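Local coordinates for DUF3209 family protein (Thermus thermophilus, PDB 2EHW) that is of unknown function but folds into an all-helical bundle from which one very long helix extends, part of it predicted to form a coiled coil, at residues L62-R67 with G79-V84; L9-G14 with H22-E27; K42-A47 with E54-E59. All coordinates share one frame; numbering follows the deposited sequence.

Contact 1: residues L62-R67 with G79-V84; sequences LHLEER and GLLLAV
L64 reaches across to three residues of the facing helix, L80, L81 and V84, and its side chain can be followed outward atom by atom. CB already lies against CD2 of L81. One bond further on, L64 CG sits 3.7 Å from CD2 of L81, where the two leucines run past each other in opposite directions. The branch then divides. L64 CD1 goes to the L80 side and stops 3.6 Å from L80 CD2, the two side chains crossing at about a right angle. L64 CD2 also lies against L80 CG and goes on to V84, 3.7 Å from its CG2. The first torsion, with L64 CG anti to the backbone N (chi1 -166°), carries CG across toward L81. L81 returns the contact further round: its CD1 lies 3.9 Å from the CA of E65, and the bent glutamate chain lays its carboxylate beside the same leucine, with E65 OE1 4.0 Å from L81 CD1. That is van der Waals contact, and E65 sits at the exposed margin of an otherwise buried, apolar patch. E5 of helix 4-16 touches L64, L80 and V84, while W77, two residues ahead of G79, also lies on L64. The short helical segments run at 157° with their axes 9.8 Å apart, and L64 faces L81 in register: leucine-rich packing typical of an antiparallel helical hairpin, here made by helices 50-70 and 75-115.

Contact 2: residues L9-G14 with H22-E27; sequences LRIAIG and HDLLHE
The guanidinium of R10 and the carboxylate of E27 meet with their planes 78° apart, close to perpendicular. E27 OE2 comes to the arginine obliquely, neither squarely over a face nor at an edge, and lies 3.3 Å from R10 NH2. The oxygen is well out of the guanidinium plane and no N-H points at it, which makes this a salt bridge of charge alone. The same OE2 also rests 3.7 Å from R10 CD, against the aliphatic part of the arginine. R10 arrives there on a chain extended from CG to NE, while E27 is bent at chi2 (90°), which turns its carboxylate back to meet it.

Beside this pair, aliphatic groups carry the contact. I11 CG1 lies 4.1 Å from E27 CB, the two side chains sliding past each other in opposite directions, and I11 CD1 reaches on to the backbone carbonyl of E27. L24 is at the N-cap position of helix 25-31 and points its side chain at helix 4-16, where its two methyls lie against neighbouring carbonyls: CD1 is 3.9 Å from the carbonyl O of I11, and CD2 is 4.0 Å from that of R10. L24 CD1 also meets the side chain of I11, 4.3 Å from its CG2, and lies 4.3 Å from the CA of G14. A CB on that glycine would fall within 2.9 Å of the methyl, so the close fit depends on its absence. R28 and L31, further along helix 25-31, continue the cover over I11.

In chemical terms, L24 and I11 supply the apolar half of this interface and R10 and the E27 chain much of the rest, through a bridge that is probably only loosely directional, since charge rather than aligned bonds draws R10 and E27 together.

Contact 3: residues K42-A47 with E54-E59; sequences KRLAEA and EEALRE
R43 grips E59 across a tight antiparallel helical hairpin, in which helices 39-46 and 50-70 are joined by a short connection and their local axes lie 8.3 Å apart at 150°. The arginine comes side-on, with NE and NH1 both donating to one oxygen, E59 OE1. The NE bond is the shorter, 2.8 Å from R43 NE to E59 OE1 with an angle of 151° at the hydrogen, and it uses the syn lone pair of OE1. NH1 meets OE1 at 3.0 Å from 23° out of the carboxylate plane and sends a weak bond to E59 OE2 as well, so both oxygens are engaged. The chain bends at chi3, and the guanidinium lies nearly coplanar with the carboxylate. Replacing E59 by an alanine removes both acceptors and is likely to leave R43 NE and NH1 without their carboxylate mate and the guanidinium free to turn. Pointing away from helix 39-46, E54 pairs through OE1 with R95 of helix 75-115. Deeper in, L44 CD2 lies beside L57 CD1. The small side chain of A56 permits the close approach of the backbones, its CB resting 3.5 Å from the CA of L44.

How the contacts relate
Along the chain the order is contact 2, contact 3, contact 1, each closing before the next opens. Contacts 1 and 3 share helix 50-70, their centres 14 Å apart, and meet where V84 CG1 lies 3.6 Å from L57 CD1. Contact 2 also touches contact 3: A12 CB packs on the carbonyl O of L44 and I11 CG2 on that of A45, again with centres 14 Å apart. Contacts 1 and 2 do not touch, their centres lying 20 Å apart. Contact 3, nearest the centre of the chain, therefore links the other two, giving a continuous helical bundle that includes the N-terminal part of helix 75-115.

Contact 1: residues L62-R67 with G79-V84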
loop_
_atom_site.group_PDB
_atom_site.type_symbol
_atom_site.label_atom_id
_atom_site.label_comp_id
_atom_site.label_asym_id
_atom_site.label_seq_id
_atom_site.Cartn_x
_atom_site.Cartn_y
_atom_site.Cartn_z
ATOM N N LEU A 62 9.969 7.755 2.147
ATOM C CA LEU A 62 11.086 8.486 2.720
ATOM C C LEU A 62 12.353 8.053 1.994
ATOM O O LEU A 62 13.127 8.887 1.523
ATOM C CB LEU A 62 11.226 8.202 4.220
ATOM C CG LEU A 62 12.385 8.925 4.928
ATOM C CD1 LEU A 62 12.295 10.422 4.683
ATOM C CD2 LEU A 62 12.335 8.655 6.415
ATOM N N HIS A 63 12.552 6.745 1.885
ATOM C CA HIS A 63 13.740 6.220 1.215
ATOM C C HIS A 63 13.828 6.735 -0.217
ATOM O O HIS A 63 14.867 7.210 -0.660
ATOM C CB HIS A 63 13.714 4.689 1.220
ATOM C CG HIS A 63 14.946 4.063 0.644
ATOM N ND1 HIS A 63 15.184 3.991 -0.713
ATOM C CD2 HIS A 63 16.024 3.501 1.245
ATOM C CE1 HIS A 63 16.351 3.409 -0.923
ATOM N NE2 HIS A 63 16.882 3.103 0.248
ATOM N N LEU A 64 12.716 6.650 -0.932
ATOM C CA LEU A 64 12.656 7.102 -2.308
ATOM C C LEU A 64 12.942 8.600 -2.381
ATOM O O LEU A 64 13.638 9.073 -3.280
ATOM C CB LEU A 64 11.280 6.795 -2.878
ATOM C CG LEU A 64 11.065 6.878 -4.381
ATOM C CD1 LEU A 64 12.108 6.049 -5.116
ATOM C CD2 LEU A 64 9.656 6.366 -4.685
ATOM N N GLU A 65 12.408 9.349 -1.426
ATOM C CA GLU A 65 12.625 10.785 -1.411
ATOM C C GLU A 65 14.136 11.022 -1.285
ATOM O O GLU A 65 14.702 11.831 -2.018
ATOM C CB GLU A 65 11.869 11.404 -0.230
ATOM C CG GLU A 65 11.882 12.928 -0.161
ATOM C CD GLU A 65 10.948 13.591 -1.159
ATOM O OE1 GLU A 65 9.753 13.231 -1.213
ATOM O OE2 GLU A 65 11.409 14.490 -1.885
ATOM N N GLU A 66 14.781 10.298 -0.369
ATOM C CA GLU A 66 16.221 10.426 -0.153
ATOM C C GLU A 66 16.981 10.089 -1.433
ATOM O O GLU A 66 17.838 10.854 -1.874
ATOM C CB GLU A 66 16.693 9.491 0.972
ATOM C CG GLU A 66 15.916 9.626 2.269
ATOM C CD GLU A 66 16.348 8.627 3.341
ATOM O OE1 GLU A 66 16.673 7.465 2.991
ATOM O OE2 GLU A 66 16.343 9.004 4.538
ATOM N N ARG A 67 16.667 8.943 -2.029
ATOM C CA ARG A 67 17.345 8.540 -3.258
ATOM C C ARG A 67 17.255 9.630 -4.315
ATOM O O ARG A 67 18.247 9.962 -4.946
ATOM C CB ARG A 67 16.756 7.234 -3.815
ATOM C CG ARG A 67 17.449 6.747 -5.092
ATOM C CD ARG A 67 18.963 6.672 -4.889
ATOM N NE ARG A 67 19.705 6.417 -6.122
ATOM C CZ ARG A 67 19.860 5.215 -6.674
ATOM N NH1 ARG A 67 19.327 4.141 -6.100
ATOM N NH2 ARG A 67 20.549 5.088 -7.803
ATOM N N GLY A 79 10.188 10.471 -11.008
ATOM C CA GLY A 79 9.029 9.924 -11.677
ATOM C C GLY A 79 8.452 8.814 -10.813
ATOM O O GLY A 79 7.239 8.616 -10.762
ATOM N N LEU A 80 9.323 8.084 -10.122
ATOM C CA LEU A 80 8.864 7.000 -9.257
ATOM C C LEU A 80 8.141 7.618 -8.056
ATOM O O LEU A 80 7.094 7.135 -7.633
ATOM C CB LEU A 80 10.056 6.131 -8.817
ATOM C CG LEU A 80 9.828 4.859 -7.980
ATOM C CD1 LEU A 80 8.680 4.035 -8.546
ATOM C CD2 LEU A 80 11.113 4.036 -7.963
ATOM N N LEU A 81 8.684 8.711 -7.533
ATOM C CA LEU A 81 8.071 9.393 -6.396
ATOM C C LEU A 81 6.632 9.807 -6.703
ATOM O O LEU A 81 5.717 9.524 -5.942
ATOM C CB LEU A 81 8.894 10.625 -6.009
ATOM C CG LEU A 81 9.953 10.387 -4.930
ATOM C CD1 LEU A 81 10.821 11.630 -4.738
ATOM C CD2 LEU A 81 9.244 10.030 -3.621
ATOM N N LEU A 82 6.448 10.473 -7.834
ATOM C CA LEU A 82 5.144 10.942 -8.272
ATOM C C LEU A 82 4.179 9.759 -8.437
ATOM O O LEU A 82 3.001 9.846 -8.099
ATOM C CB LEU A 82 5.313 11.684 -9.598
ATOM C CG LEU A 82 4.222 12.615 -10.111
ATOM C CD1 LEU A 82 3.956 13.695 -9.077
ATOM C CD2 LEU A 82 4.678 13.246 -11.438
ATOM N N ALA A 83 4.694 8.647 -8.947
ATOM C CA ALA A 83 3.888 7.454 -9.151
ATOM C C ALA A 83 3.511 6.773 -7.830
ATOM O O ALA A 83 2.377 6.322 -7.656
ATOM C CB ALA A 83 4.637 6.471 -10.043
ATOM N N VAL A 84 4.456 6.675 -6.907
ATOM C CA VAL A 84 4.153 6.035 -5.633
ATOM C C VAL A 84 3.156 6.885 -4.850
ATOM O O VAL A 84 2.242 6.361 -4.211
ATOM C CB VAL A 84 5.433 5.806 -4.804
ATOM C CG1 VAL A 84 5.085 5.167 -3.449
ATOM C CG2 VAL A 84 6.385 4.893 -5.578
#

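Contact 2: residues L9-G14 with H22-E27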
loop_
_atom_site.group_PDB
_atom_site.type_symbol
_atom_site.label_atom_id
_atom_site.label_comp_id
_atom_site.label_asym_id
_atom_site.label_seq_id
_atom_site.Cartn_x
_atom_site.Cartn_y
_atom_site.Cartn_z
ATOM N N LEU A 9 3.996 -3.115 -3.010
ATOM C CA LEU A 9 2.628 -2.656 -2.845
ATOM C C LEU A 9 1.669 -3.556 -3.609
ATOM O O LEU A 9 0.580 -3.860 -3.125
ATOM C CB LEU A 9 2.499 -1.214 -3.338
ATOM C CG LEU A 9 1.121 -0.564 -3.308
ATOM C CD1 LEU A 9 0.462 -0.784 -1.956
ATOM C CD2 LEU A 9 1.280 0.930 -3.592
ATOM N N ARG A 10 2.068 -3.993 -4.800
ATOM C CA ARG A 10 1.185 -4.857 -5.562
ATOM C C ARG A 10 1.014 -6.189 -4.830
ATOM O O ARG A 10 -0.056 -6.800 -4.848
ATOM C CB ARG A 10 1.722 -5.104 -6.973
ATOM C CG ARG A 10 0.631 -5.661 -7.870
ATOM C CD ARG A 10 1.029 -5.893 -9.306
ATOM N NE ARG A 10 -0.004 -6.702 -9.961
ATOM C CZ ARG A 10 0.027 -7.086 -11.230
ATOM N NH1 ARG A 10 -0.956 -7.820 -11.726
ATOM N NH2 ARG A 10 1.041 -6.736 -12.004
ATOM N N ILE A 11 2.075 -6.636 -4.172
ATOM C CA ILE A 11 2.014 -7.889 -3.436
ATOM C C ILE A 11 0.992 -7.818 -2.306
ATOM O O ILE A 11 0.135 -8.689 -2.186
ATOM C CB ILE A 11 3.402 -8.255 -2.865
ATOM C CG1 ILE A 11 4.323 -8.647 -4.020
ATOM C CG2 ILE A 11 3.285 -9.394 -1.865
ATOM C CD1 ILE A 11 5.748 -8.948 -3.606
ATOM N N ALA A 12 1.065 -6.771 -1.492
ATOM C CA ALA A 12 0.141 -6.634 -0.367
ATOM C C ALA A 12 -1.310 -6.575 -0.842
ATOM O O ALA A 12 -2.194 -7.198 -0.257
ATOM C CB ALA A 12 0.482 -5.384 0.449
ATOM N N ILE A 13 -1.560 -5.812 -1.896
ATOM C CA ILE A 13 -2.910 -5.714 -2.398
ATOM C C ILE A 13 -3.345 -7.066 -2.942
ATOM O O ILE A 13 -4.520 -7.429 -2.855
ATOM C CB ILE A 13 -3.012 -4.663 -3.500
ATOM C CG1 ILE A 13 -2.603 -3.300 -2.940
ATOM C CG2 ILE A 13 -4.449 -4.600 -4.024
ATOM C CD1 ILE A 13 -3.481 -2.842 -1.788
ATOM N N GLY A 14 -2.382 -7.805 -3.495
ATOM C CA GLY A 14 -2.658 -9.120 -4.044
ATOM C C GLY A 14 -3.071 -10.088 -2.951
ATOM O O GLY A 14 -4.054 -10.817 -3.093
ATOM N N HIS A 22 1.466 -17.664 -8.107
ATOM C CA HIS A 22 2.199 -17.448 -9.345
ATOM C C HIS A 22 1.959 -16.068 -9.940
ATOM O O HIS A 22 2.813 -15.549 -10.645
ATOM C CB HIS A 22 1.854 -18.510 -10.391
ATOM C CG HIS A 22 2.543 -18.291 -11.701
ATOM N ND1 HIS A 22 3.912 -18.362 -11.838
ATOM C CD2 HIS A 22 2.062 -17.925 -12.913
ATOM C CE1 HIS A 22 4.246 -18.047 -13.077
ATOM N NE2 HIS A 22 3.141 -17.777 -13.750
ATOM N N ASP A 23 0.801 -15.479 -9.665
ATOM C CA ASP A 23 0.485 -14.147 -10.182
ATOM C C ASP A 23 1.437 -13.067 -9.652
ATOM O O ASP A 23 1.630 -12.034 -10.292
ATOM C CB ASP A 23 -0.952 -13.750 -9.824
ATOM C CG ASP A 23 -1.990 -14.392 -10.735
ATOM O OD1 ASP A 23 -1.715 -14.535 -11.944
ATOM O OD2 ASP A 23 -3.088 -14.733 -10.249
ATOM N N LEU A 24 2.029 -13.309 -8.489
ATOM C CA LEU A 24 2.941 -12.343 -7.884
ATOM C C LEU A 24 4.388 -12.813 -7.934
ATOM O O LEU A 24 5.252 -12.263 -7.258
ATOM C CB LEU A 24 2.538 -12.095 -6.428
ATOM C CG LEU A 24 1.128 -11.551 -6.197
ATOM C CD1 LEU A 24 0.815 -11.550 -4.709
ATOM C CD2 LEU A 24 1.020 -10.147 -6.788
ATOM N N LEU A 25 4.646 -13.828 -8.748
ATOM C CA LEU A 25 5.983 -14.396 -8.875
ATOM C C LEU A 25 7.117 -13.405 -9.150
ATOM O O LEU A 25 8.027 -13.254 -8.341
ATOM C CB LEU A 25 5.992 -15.466 -9.971
ATOM C CG LEU A 25 7.313 -16.207 -10.180
ATOM C CD1 LEU A 25 7.593 -17.114 -8.977
ATOM C CD2 LEU A 25 7.237 -17.018 -11.464
ATOM N N HIS A 26 7.074 -12.736 -10.293
ATOM C CA HIS A 26 8.150 -11.820 -10.641
ATOM C C HIS A 26 8.294 -10.620 -9.722
ATOM O O HIS A 26 9.363 -10.011 -9.652
ATOM C CB HIS A 26 8.003 -11.378 -12.094
ATOM C CG HIS A 26 8.075 -12.517 -13.062
ATOM N ND1 HIS A 26 7.144 -13.535 -13.077
ATOM C CD2 HIS A 26 8.998 -12.837 -14.001
ATOM C CE1 HIS A 26 7.493 -14.434 -13.981
ATOM N NE2 HIS A 26 8.614 -14.035 -14.555
ATOM N N GLU A 27 7.229 -10.277 -9.008
ATOM C CA GLU A 27 7.322 -9.150 -8.104
ATOM C C GLU A 27 8.069 -9.575 -6.851
ATOM O O GLU A 27 8.791 -8.779 -6.259
ATOM C CB GLU A 27 5.939 -8.605 -7.745
ATOM C CG GLU A 27 5.295 -7.791 -8.852
ATOM C CD GLU A 27 4.464 -8.638 -9.788
ATOM O OE1 GLU A 27 4.528 -9.882 -9.675
ATOM O OE2 GLU A 27 3.753 -8.059 -10.637
#

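Contact 3: residues K42-A47 with E54-E59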
loop_
_atom_site.group_PDB
_atom_site.type_symbol
_atom_site.label_atom_id
_atom_site.label_comp_id
_atom_site.label_asym_id
_atom_site.label_seq_id
_atom_site.Cartn_x
_atom_site.Cartn_y
_atom_site.Cartn_z
ATOM N N LYS A 42 9.863 -5.084 3.035
ATOM C CA LYS A 42 9.369 -6.351 3.557
ATOM C C LYS A 42 8.095 -6.114 4.348
ATOM O O LYS A 42 7.121 -6.845 4.201
ATOM C CB LYS A 42 10.404 -7.023 4.465
ATOM C CG LYS A 42 9.864 -8.305 5.101
ATOM C CD LYS A 42 10.908 -9.065 5.906
ATOM C CE LYS A 42 10.322 -10.377 6.410
ATOM N NZ LYS A 42 11.297 -11.174 7.198
ATOM N N ARG A 43 8.111 -5.095 5.200
ATOM C CA ARG A 43 6.931 -4.771 5.997
ATOM C C ARG A 43 5.760 -4.396 5.092
ATOM O O ARG A 43 4.610 -4.703 5.403
ATOM C CB ARG A 43 7.215 -3.606 6.945
ATOM C CG ARG A 43 8.010 -3.970 8.191
ATOM C CD ARG A 43 8.005 -2.806 9.180
ATOM N NE ARG A 43 8.892 -1.714 8.773
ATOM C CZ ARG A 43 10.219 -1.775 8.830
ATOM N NH1 ARG A 43 10.955 -0.739 8.445
ATOM N NH2 ARG A 43 10.813 -2.878 9.278
ATOM N N LEU A 44 6.061 -3.720 3.984
ATOM C CA LEU A 44 5.036 -3.299 3.029
ATOM C C LEU A 44 4.384 -4.504 2.335
ATOM O O LEU A 44 3.161 -4.637 2.327
ATOM C CB LEU A 44 5.657 -2.359 1.977
ATOM C CG LEU A 44 4.764 -1.788 0.864
ATOM C CD1 LEU A 44 3.517 -1.161 1.462
ATOM C CD2 LEU A 44 5.547 -0.760 0.054
ATOM N N ALA A 45 5.206 -5.385 1.769
ATOM C CA ALA A 45 4.690 -6.561 1.075
ATOM C C ALA A 45 3.853 -7.484 1.958
ATOM O O ALA A 45 2.942 -8.146 1.469
ATOM C CB ALA A 45 5.843 -7.351 0.445
ATOM N N GLU A 46 4.137 -7.517 3.255
ATOM C CA GLU A 46 3.406 -8.408 4.150
ATOM C C GLU A 46 2.364 -7.748 5.047
ATOM O O GLU A 46 1.738 -8.410 5.871
ATOM C CB GLU A 46 4.411 -9.209 4.984
ATOM C CG GLU A 46 5.328 -10.073 4.109
ATOM C CD GLU A 46 6.546 -10.598 4.841
ATOM O OE1 GLU A 46 6.952 -9.979 5.846
ATOM O OE2 GLU A 46 7.116 -11.621 4.400
ATOM N N ALA A 47 2.159 -6.448 4.880
ATOM C CA ALA A 47 1.168 -5.761 5.691
ATOM C C ALA A 47 -0.166 -6.488 5.489
ATOM O O ALA A 47 -0.487 -6.907 4.369
ATOM C CB ALA A 47 1.059 -4.302 5.265
ATOM N N GLU A 54 -0.415 1.570 4.737
ATOM C CA GLU A 54 -0.079 2.972 4.547
ATOM C C GLU A 54 1.201 3.329 5.304
ATOM O O GLU A 54 2.060 4.024 4.774
ATOM C CB GLU A 54 -1.221 3.875 5.028
ATOM C CG GLU A 54 -2.583 3.451 4.535
ATOM C CD GLU A 54 -3.605 4.570 4.576
ATOM O OE1 GLU A 54 -3.795 5.195 5.643
ATOM O OE2 GLU A 54 -4.230 4.824 3.525
ATOM N N GLU A 55 1.333 2.850 6.536
ATOM C CA GLU A 55 2.524 3.155 7.314
ATOM C C GLU A 55 3.783 2.668 6.598
ATOM O O GLU A 55 4.723 3.436 6.410
ATOM C CB GLU A 55 2.442 2.538 8.719
ATOM C CG GLU A 55 3.472 3.109 9.709
ATOM C CD GLU A 55 3.333 2.537 11.117
ATOM O OE1 GLU A 55 3.564 1.322 11.305
ATOM O OE2 GLU A 55 2.984 3.301 12.045
ATOM N N ALA A 56 3.804 1.405 6.187
ATOM C CA ALA A 56 4.972 0.885 5.487
ATOM C C ALA A 56 5.244 1.668 4.202
ATOM O O ALA A 56 6.402 1.866 3.815
ATOM C CB ALA A 56 4.788 -0.591 5.165
ATOM N N LEU A 57 4.179 2.117 3.541
ATOM C CA LEU A 57 4.343 2.869 2.298
ATOM C C LEU A 57 5.005 4.218 2.569
ATOM O O LEU A 57 5.861 4.656 1.801
ATOM C CB LEU A 57 2.992 3.071 1.608
ATOM C CG LEU A 57 3.028 3.750 0.227
ATOM C CD1 LEU A 57 4.084 3.093 -0.661
ATOM C CD2 LEU A 57 1.657 3.649 -0.425
ATOM N N ARG A 58 4.606 4.868 3.662
ATOM C CA ARG A 58 5.184 6.160 4.025
ATOM C C ARG A 58 6.679 5.997 4.265
ATOM O O ARG A 58 7.480 6.865 3.897
ATOM C CB ARG A 58 4.490 6.736 5.268
ATOM C CG ARG A 58 3.339 7.687 4.916
ATOM C CD ARG A 58 2.746 8.383 6.140
ATOM N NE ARG A 58 1.602 7.661 6.685
ATOM C CZ ARG A 58 1.625 6.942 7.800
ATOM N NH1 ARG A 58 2.739 6.838 8.519
ATOM N NH2 ARG A 58 0.526 6.322 8.195
ATOM N N GLU A 59 7.051 4.871 4.866
ATOM C CA GLU A 59 8.458 4.577 5.120
ATOM C C GLU A 59 9.194 4.494 3.788
ATOM O O GLU A 59 10.260 5.082 3.613
ATOM C CB GLU A 59 8.617 3.241 5.854
ATOM C CG GLU A 59 8.466 3.298 7.368
ATOM C CD GLU A 59 9.123 2.105 8.064
ATOM O OE1 GLU A 59 8.516 1.010 8.115
ATOM O OE2 GLU A 59 10.265 2.263 8.547
#